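Local coordinates for L protein (CAS virus, PDB 5MV0) that probably acts as the cap-snatching endonuclease of the viral polymerase, cleaving capped host RNAs to supply primers for viral transcription, at residues D4-L9 with L162-S167. Residues are numbered along the deposited sequence; the frame is centred on the assembly and turned at random.
Sequences DPDTNL and LKLSLS
S167 gives its hydroxyl to the carboxylate of D6 in a short hydrogen bond, 2.5 Å from OG to OD2. The hydroxyl arrives on the syn side of OD2, yet 33° out of the carboxylate plane, so the oxygen is met obliquely. S167 holds OG anti to its backbone N (chi1 177°), which carries the hydroxyl out toward the neighbouring helix; a small serine suits this place because one CH2 is enough to reach the longer aspartate, whose carboxylate accepts the proton at a partly exposed edge. The other carboxylate oxygen of D6, OD1, lies 4.0 Å from L164 CD2. The contact lies in a helical part of the cap-snatching domain, a member of the PDDEXK nuclease clan. Here segments 4-9 and 162-167, from helices 4-20 and 155-170, run roughly antiparallel (146°), and their axes come within 9.5 Å. D6 faces L164 at the nearest CA pair. One turn beyond D6, L9 meets the same leucine: the two side chains cross at about a right angle, and L164 CD1 sits 3.9 Å from L9 CG. Branched leucines suit this apolar side, and the buried L164 uses both methyls, CD1 against the branch point of L9 and CD2 touching L9 CD2 and D6 OD1 in directions roughly at right angles. L9 also packs on F203, while D6 touches I168 of helix 155-170.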
loop_
_atom_site.group_PDB
_atom_site.type_symbol
_atom_site.label_atom_id
_atom_site.label_comp_id
_atom_site.label_asym_id
_atom_site.label_seq_id
_atom_site.Cartn_x
_atom_site.Cartn_y
_atom_site.Cartn_z
ATOM N N ASP B 4 19.155 13.700 -5.923
ATOM C CA ASP B 4 17.852 14.023 -5.339
ATOM C C ASP B 4 16.686 13.768 -6.283
ATOM O O ASP B 4 15.720 13.110 -5.859
ATOM C CB ASP B 4 17.839 15.477 -4.846
ATOM C CG ASP B 4 18.566 15.656 -3.527
ATOM O OD1 ASP B 4 18.315 16.669 -2.842
ATOM O OD2 ASP B 4 19.389 14.783 -3.179
ATOM N N PRO B 5 16.678 14.258 -7.531
ATOM C CA PRO B 5 15.526 13.961 -8.406
ATOM C C PRO B 5 15.243 12.471 -8.553
ATOM O O PRO B 5 14.091 12.050 -8.396
ATOM C CB PRO B 5 15.928 14.615 -9.736
ATOM C CG PRO B 5 16.884 15.677 -9.358
ATOM C CD PRO B 5 17.661 15.120 -8.212
ATOM N N ASP B 6 16.262 11.657 -8.846
ATOM C CA ASP B 6 16.035 10.216 -8.945
ATOM C C ASP B 6 15.563 9.639 -7.619
ATOM O O ASP B 6 14.674 8.778 -7.587
ATOM C CB ASP B 6 17.310 9.500 -9.390
ATOM C CG ASP B 6 17.604 9.675 -10.875
ATOM O OD1 ASP B 6 16.711 10.121 -11.631
ATOM O OD2 ASP B 6 18.744 9.353 -11.284
ATOM N N THR B 7 16.165 10.080 -6.512
ATOM C CA THR B 7 15.789 9.544 -5.207
ATOM C C THR B 7 14.346 9.897 -4.852
ATOM O O THR B 7 13.600 9.050 -4.347
ATOM C CB THR B 7 16.751 10.055 -4.130
ATOM O OG1 THR B 7 18.075 9.584 -4.420
ATOM C CG2 THR B 7 16.338 9.543 -2.759
ATOM N N ASN B 8 13.935 11.141 -5.106
ATOM C CA ASN B 8 12.554 11.528 -4.816
ATOM C C ASN B 8 11.571 10.736 -5.659
ATOM O O ASN B 8 10.475 10.379 -5.195
ATOM C CB ASN B 8 12.356 13.018 -5.072
ATOM C CG ASN B 8 13.000 13.871 -4.008
ATOM O OD1 ASN B 8 13.200 13.423 -2.875
ATOM N ND2 ASN B 8 13.328 15.108 -4.362
ATOM N N LEU B 9 11.933 10.485 -6.916
ATOM C CA LEU B 9 11.060 9.729 -7.800
ATOM C C LEU B 9 10.973 8.270 -7.368
ATOM O O LEU B 9 9.891 7.674 -7.374
ATOM C CB LEU B 9 11.568 9.849 -9.236
ATOM C CG LEU B 9 10.645 9.319 -10.340
ATOM C CD1 LEU B 9 9.249 10.008 -10.276
ATOM C CD2 LEU B 9 11.284 9.508 -11.721
ATOM N N LEU B 162 14.143 -0.756 -11.094
ATOM C CA LEU B 162 15.432 -1.167 -11.642
ATOM C C LEU B 162 16.194 0.020 -12.229
ATOM O O LEU B 162 17.380 0.211 -11.942
ATOM C CB LEU B 162 15.190 -2.246 -12.697
ATOM C CG LEU B 162 16.396 -2.789 -13.479
ATOM C CD1 LEU B 162 17.306 -3.600 -12.560
ATOM C CD2 LEU B 162 15.916 -3.622 -14.685
ATOM N N LYS B 163 15.530 0.829 -13.058
ATOM C CA LYS B 163 16.224 1.932 -13.712
ATOM C C LYS B 163 16.665 2.999 -12.712
ATOM O O LYS B 163 17.781 3.530 -12.814
ATOM C CB LYS B 163 15.333 2.572 -14.780
ATOM C CG LYS B 163 16.011 3.804 -15.374
ATOM C CD LYS B 163 15.162 4.544 -16.347
ATOM C CE LYS B 163 15.965 5.687 -16.943
ATOM N NZ LYS B 163 15.168 6.406 -17.975
ATOM N N LEU B 164 15.800 3.348 -11.750
ATOM C CA LEU B 164 16.138 4.427 -10.824
ATOM C C LEU B 164 17.183 3.981 -9.818
ATOM O O LEU B 164 18.052 4.771 -9.433
ATOM C CB LEU B 164 14.892 4.939 -10.100
ATOM C CG LEU B 164 13.849 5.592 -11.015
ATOM C CD1 LEU B 164 12.592 5.976 -10.236
ATOM C CD2 LEU B 164 14.444 6.805 -11.747
ATOM N N SER B 165 17.118 2.725 -9.370
ATOM C CA SER B 165 18.151 2.245 -8.460
ATOM C C SER B 165 19.510 2.183 -9.158
ATOM O O SER B 165 20.527 2.567 -8.564
ATOM C CB SER B 165 17.766 0.883 -7.878
ATOM O OG SER B 165 17.822 -0.136 -8.853
ATOM N N LEU B 166 19.546 1.726 -10.420
ATOM C CA LEU B 166 20.812 1.682 -11.159
ATOM C C LEU B 166 21.356 3.078 -11.434
ATOM O O LEU B 166 22.572 3.298 -11.384
ATOM C CB LEU B 166 20.646 0.930 -12.479
ATOM C CG LEU B 166 20.628 -0.590 -12.347
ATOM C CD1 LEU B 166 20.326 -1.235 -13.695
ATOM C CD2 LEU B 166 21.948 -1.110 -11.772
ATOM N N SER B 167 20.478 4.026 -11.750
ATOM C CA SER B 167 20.914 5.400 -11.944
ATOM C C SER B 167 21.560 5.964 -10.679
ATOM O O SER B 167 22.622 6.598 -10.738
ATOM C CB SER B 167 19.728 6.255 -12.375
ATOM O OG SER B 167 20.131 7.597 -12.501
#